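Local coordinates for uncharacterized protein DUF305 (Deinococcus radiodurans R1, PDB 3BT5) that is of unknown function but folds as an almost wholly helical, single-chain member of the DUF305 family, which is grouped with the ferritin-like proteins, at residues Gln22-Gln26 with Met84-Ser88; Ser53-Gln57 with Thr144-Glu148. One frame throughout, in Å; residues are numbered along the deposited sequence. Where two conformers were deposited one is given.

Contact 1. Residues Gln22-Gln26 with Met84-Ser88; sequences QHHAQ and MGMAS
Q26 lies alongside the backbone of A87 and grips it with both ends of its amide. OE1 of Q26 accepts from N of A87 at 2.8 Å. NE2 of Q26 gives its hydrogen to O of A87 at 2.9 Å. O of A87 lies somewhat out of the amide plane of Q26. Together the two bonds fix the rotation of the amide. CG of Q26 stands anti to the backbone N (chi1 -173°), and the extended chain carries the amide out to the loop.

H23 stands three residues earlier on the same helix. Its NE2 donates to O of M84 at 2.8 Å in a nearly straight bond (171°). The oxygen sits at the ring edge, near the ring plane, but the imidazole N lies above the carbonyl plane of M84. The bond ties down the chain just before G85, whose positive phi ends helix 78-83 in a Schellman motif.

M86 lies between these two polar grips. Its CG comes within 3.5 Å of CD2 of H23, at a slant to the ring. Its SD lies 4.5 Å from the ring centroid of H23, an oblique sulfur-aromatic contact. A bend at chi3 (71°) turns CE toward the helix, where it touches O of Q22 and CB of Q26. The backbone O of H23 accepts from NE2 of H114 on helix 100-122.

With an alanine in place of Q26, both bonds to A87 would be lost, and the loop backbone would probably be less firmly held against the helix. Side chains of long helix 11-37 thus bind main-chain groups of the connection that follows a Schellman-capped helix, at the flank of a helical bundle consistent with the ferritin clan.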
loop_
_atom_site.group_PDB
_atom_site.type_symbol
_atom_site.label_atom_id
_atom_site.label_comp_id
_atom_site.label_asym_id
_atom_site.label_seq_id
_atom_site.Cartn_x
_atom_site.Cartn_y
_atom_site.Cartn_z
ATOM N N GLN A 22 6.875 0.982 -4.578
ATOM C CA GLN A 22 6.116 0.106 -5.466
ATOM C C GLN A 22 4.924 -0.526 -4.735
ATOM O O GLN A 22 3.834 -0.734 -5.306
ATOM C CB GLN A 22 7.032 -1.010 -5.975
ATOM C CG GLN A 22 8.056 -0.558 -6.983
ATOM C CD GLN A 22 8.820 -1.745 -7.544
ATOM O OE1 GLN A 22 8.229 -2.759 -7.939
ATOM N NE2 GLN A 22 10.126 -1.650 -7.538
ATOM N N HIS A 23 5.123 -0.863 -3.475
ATOM C CA HIS A 23 4.046 -1.461 -2.670
ATOM C C HIS A 23 2.879 -0.464 -2.551
ATOM O O HIS A 23 1.708 -0.804 -2.808
ATOM C CB HIS A 23 4.627 -1.783 -1.301
ATOM C CG HIS A 23 3.861 -2.812 -0.526
ATOM N ND1 HIS A 23 2.737 -2.534 0.230
ATOM C CD2 HIS A 23 4.090 -4.140 -0.384
ATOM C CE1 HIS A 23 2.298 -3.646 0.786
ATOM N NE2 HIS A 23 3.106 -4.635 0.432
ATOM N N HIS A 24 3.182 0.790 -2.203
ATOM C CA HIS A 24 2.144 1.801 -2.121
ATOM C C HIS A 24 1.462 2.002 -3.464
ATOM O O HIS A 24 0.232 2.237 -3.516
ATOM C CB HIS A 24 2.754 3.128 -1.683
ATOM C CG HIS A 24 2.802 3.333 -0.197
ATOM N ND1 HIS A 24 3.168 2.351 0.704
ATOM C CD2 HIS A 24 2.547 4.447 0.536
ATOM C CE1 HIS A 24 3.116 2.851 1.930
ATOM N NE2 HIS A 24 2.752 4.121 1.853
ATOM N N ALA A 25 2.226 1.983 -4.552
ATOM C CA ALA A 25 1.621 2.229 -5.853
ATOM C C ALA A 25 0.486 1.255 -6.127
ATOM O O ALA A 25 -0.512 1.611 -6.787
ATOM C CB ALA A 25 2.645 2.153 -6.960
ATOM N N GLN A 26 0.615 0.018 -5.642
ATOM C CA GLN A 26 -0.432 -0.955 -5.931
ATOM C C GLN A 26 -1.765 -0.583 -5.258
ATOM O O GLN A 26 -2.841 -0.944 -5.754
ATOM C CB GLN A 26 -0.053 -2.373 -5.537
ATOM C CG GLN A 26 -1.116 -3.359 -6.026
ATOM C CD GLN A 26 -0.833 -4.766 -5.609
ATOM O OE1 GLN A 26 -0.864 -5.089 -4.424
ATOM N NE2 GLN A 26 -0.628 -5.617 -6.577
ATOM N N MET A 84 5.067 -9.997 0.140
ATOM C CA MET A 84 4.858 -8.664 0.637
ATOM C C MET A 84 3.386 -8.336 0.863
ATOM O O MET A 84 3.090 -7.240 1.328
ATOM C CB MET A 84 5.474 -7.628 -0.303
ATOM C CG MET A 84 6.995 -7.715 -0.451
ATOM S SD MET A 84 7.461 -6.549 -1.734
ATOM C CE MET A 84 9.234 -6.724 -1.797
ATOM N N GLY A 85 2.480 -9.273 0.594
ATOM C CA GLY A 85 1.048 -9.007 0.754
ATOM C C GLY A 85 0.420 -8.293 -0.424
ATOM O O GLY A 85 -0.777 -7.959 -0.350
ATOM N N MET A 86 1.204 -8.042 -1.487
ATOM C CA MET A 86 0.631 -7.440 -2.695
ATOM C C MET A 86 -0.340 -8.396 -3.388
ATOM O O MET A 86 -0.208 -9.611 -3.276
ATOM C CB MET A 86 1.719 -6.992 -3.646
ATOM C CG MET A 86 2.588 -5.917 -3.003
ATOM S SD MET A 86 4.006 -5.404 -3.967
ATOM C CE MET A 86 3.173 -4.517 -5.250
ATOM N N ALA A 87 -1.345 -7.844 -4.066
ATOM C CA ALA A 87 -2.298 -8.646 -4.810
ATOM C C ALA A 87 -1.657 -9.179 -6.084
ATOM O O ALA A 87 -0.835 -8.491 -6.709
ATOM C CB ALA A 87 -3.515 -7.780 -5.159
ATOM N N SER A 88 -2.053 -10.394 -6.496
ATOM C CA SER A 88 -1.529 -10.907 -7.740
ATOM C C SER A 88 -2.200 -10.186 -8.919
ATOM O O SER A 88 -3.239 -9.517 -8.799
ATOM C CB SER A 88 -1.781 -12.404 -7.828
ATOM O OG SER A 88 -3.174 -12.617 -8.002
#

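Contact 2. Residues Ser53-Gln57 with Thr144-Glu148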
loop_
_atom_site.group_PDB
_atom_site.type_symbol
_atom_site.label_atom_id
_atom_site.label_comp_id
_atom_site.label_asym_id
_atom_site.label_seq_id
_atom_site.Cartn_x
_atom_site.Cartn_y
_atom_site.Cartn_z
ATOM N N SER A 53 -3.969 9.011 1.063
ATOM C CA SER A 53 -2.943 8.794 2.081
ATOM C C SER A 53 -1.738 8.074 1.502
ATOM O O SER A 53 -0.589 8.415 1.820
ATOM C CB SER A 53 -3.494 7.985 3.240
ATOM O OG SER A 53 -3.726 6.660 2.803
ATOM N N GLN A 54 -1.963 7.093 0.640
ATOM C CA GLN A 54 -0.839 6.375 0.039
ATOM C C GLN A 54 -0.039 7.312 -0.864
ATOM O O GLN A 54 1.193 7.289 -0.857
ATOM C CB GLN A 54 -1.338 5.156 -0.744
ATOM C CG GLN A 54 -1.939 4.038 0.120
ATOM C CD GLN A 54 -0.883 3.048 0.628
ATOM O OE1 GLN A 54 -0.348 2.230 -0.134
ATOM N NE2 GLN A 54 -0.583 3.117 1.914
ATOM N N ARG A 55 -0.732 8.156 -1.637
ATOM C CA ARG A 55 -0.016 9.082 -2.510
ATOM C C ARG A 55 0.861 10.081 -1.732
ATOM O O ARG A 55 1.955 10.432 -2.180
ATOM C CB ARG A 55 -1.003 9.813 -3.428
ATOM C CG ARG A 55 -1.498 8.929 -4.550
ATOM C CD ARG A 55 -2.597 9.592 -5.359
ATOM N NE ARG A 55 -2.097 10.764 -6.066
ATOM C CZ ARG A 55 -2.768 11.390 -7.023
ATOM N NH1 ARG A 55 -3.951 10.920 -7.402
ATOM N NH2 ARG A 55 -2.255 12.471 -7.612
ATOM N N GLU A 56 0.384 10.550 -0.583
ATOM C CA GLU A 56 1.175 11.471 0.235
ATOM C C GLU A 56 2.482 10.809 0.645
ATOM O O GLU A 56 3.552 11.413 0.584
ATOM C CB GLU A 56 0.399 11.873 1.483
ATOM C CG GLU A 56 1.132 12.886 2.360
ATOM C CD GLU A 56 0.462 13.103 3.728
ATOM O OE1 GLU A 56 -0.675 12.627 3.941
ATOM O OE2 GLU A 56 1.089 13.753 4.596
ATOM N N GLN A 57 2.417 9.542 1.037
ATOM C CA GLN A 57 3.639 8.862 1.404
ATOM C C GLN A 57 4.522 8.543 0.190
ATOM O O GLN A 57 5.756 8.592 0.287
ATOM C CB GLN A 57 3.295 7.612 2.209
ATOM C CG GLN A 57 2.845 8.033 3.622
ATOM C CD GLN A 57 2.251 6.930 4.458
ATOM O OE1 GLN A 57 2.204 5.765 4.052
ATOM N NE2 GLN A 57 1.791 7.293 5.660
ATOM N N THR A 144 -0.424 4.865 9.784
ATOM C CA THR A 144 -1.444 5.046 8.775
ATOM C C THR A 144 -2.013 3.690 8.336
ATOM O O THR A 144 -3.247 3.531 8.195
ATOM C CB THR A 144 -0.876 5.840 7.589
ATOM O OG1 THR A 144 -0.513 7.148 8.058
ATOM C CG2 THR A 144 -1.913 5.966 6.478
ATOM N N GLN A 145 -1.138 2.706 8.140
ATOM C CA GLN A 145 -1.597 1.386 7.669
ATOM C C GLN A 145 -2.506 0.789 8.727
ATOM O O GLN A 145 -3.524 0.187 8.387
ATOM C CB GLN A 145 -0.444 0.372 7.506
ATOM C CG GLN A 145 0.649 0.632 6.550
ATOM C CD GLN A 145 0.112 1.074 5.283
ATOM O OE1 GLN A 145 0.084 2.273 5.009
ATOM N NE2 GLN A 145 -0.357 0.121 4.464
ATOM N N ARG A 146 -2.101 0.893 9.991
ATOM C CA ARG A 146 -2.873 0.274 11.050
ATOM C C ARG A 146 -4.236 0.954 11.210
ATOM O O ARG A 146 -5.226 0.273 11.459
ATOM C CB ARG A 146 -2.078 0.249 12.367
ATOM C CG ARG A 146 -0.973 -0.817 12.392
ATOM C CD ARG A 146 -0.164 -0.822 13.707
ATOM N NE ARG A 146 0.687 -2.012 13.807
ATOM C CZ ARG A 146 1.711 -2.141 14.656
ATOM N NH1 ARG A 146 2.045 -1.132 15.439
ATOM N NH2 ARG A 146 2.425 -3.253 14.678
ATOM N N GLY A 147 -4.286 2.279 11.063
ATOM C CA GLY A 147 -5.577 2.967 11.096
ATOM C C GLY A 147 -6.479 2.472 9.974
ATOM O O GLY A 147 -7.656 2.179 10.184
ATOM N N GLU A 148 -5.931 2.382 8.764
ATOM C CA GLU A 148 -6.744 1.969 7.620
ATOM C C GLU A 148 -7.197 0.507 7.728
ATOM O O GLU A 148 -8.320 0.179 7.342
ATOM C CB GLU A 148 -5.996 2.241 6.316
ATOM C CG GLU A 148 -5.876 3.751 6.082
ATOM C CD GLU A 148 -5.101 4.145 4.832
ATOM O OE1 GLU A 148 -4.480 3.284 4.153
ATOM O OE2 GLU A 148 -5.130 5.364 4.522
#
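S53 and T144 face each other between antiparallel helices 41-68 and 132-158, in a helical bundle consistent with the ferritin clan. The axes of the two short segments are 172° apart in direction and 12.0 Å apart at closest approach. The contacts between them run through side chains.

The close part is the pairing of S53 with E148. The CB atoms of S53 and E148 both point toward the opposite helix. The extended chain of E148 brings its carboxylate up to the hydroxyl. OG of S53 also bonds to O of I50 in its own helix. The other carboxylate oxygen, OE1 of E148, accepts from NE2 of H115 on helix 100-122. The carboxylate is thus held at both oxygens, by two different helices.

The middle is looser. Q54 and Q145 both bend at chi2, and their side chains cross at about a right angle. Their amide planes are 47° apart. NE2 of Q54 and OE1 of Q145 are 3.3 Å apart. Both residues are buried, and Q145 also packs on H115, A118 and V119 of helix 100-122.

Q57 and T144 approach from opposite directions. NE2 of Q57 lies 3.3 Å from OG1 of T144, while each residue has a hydrogen bond to another: OE1 of Q57 with NE2 of H24, and OG1 of T144 with O of Q140. The methyl CG2 of T144 reaches CB of S53 at only 4.1 Å, a light apolar touch. The solvent side is formed by the exposed residues R55, E56, R146 and G147, which do not touch the opposite segment.

OG of S53 meets OE2 of E148 at 2.6 Å, on the syn lone pair of that oxygen.

How the contacts relate
The centres of contacts 1 and 2 lie about 13 Å apart, and both belong to the DUF305 domain. Their segments alternate along the chain: 22-26, 53-57, 84-88, then 144-148. Helices 11-37 and 41-68 follow each other in sequence, and each gives one segment. They meet directly, where NE2 of H24 lies 2.8 Å from OE1 of Q57, a probable hydrogen bond. Helix 100-122 borders both contacts, through H114 at contact 1 and H115 at contact 2. Contact 1 fixes a loop to the side of the bundle. Contact 2 joins two of its long helices. Because the segments alternate, the two contacts interlock parts of the chain that are far apart in sequence.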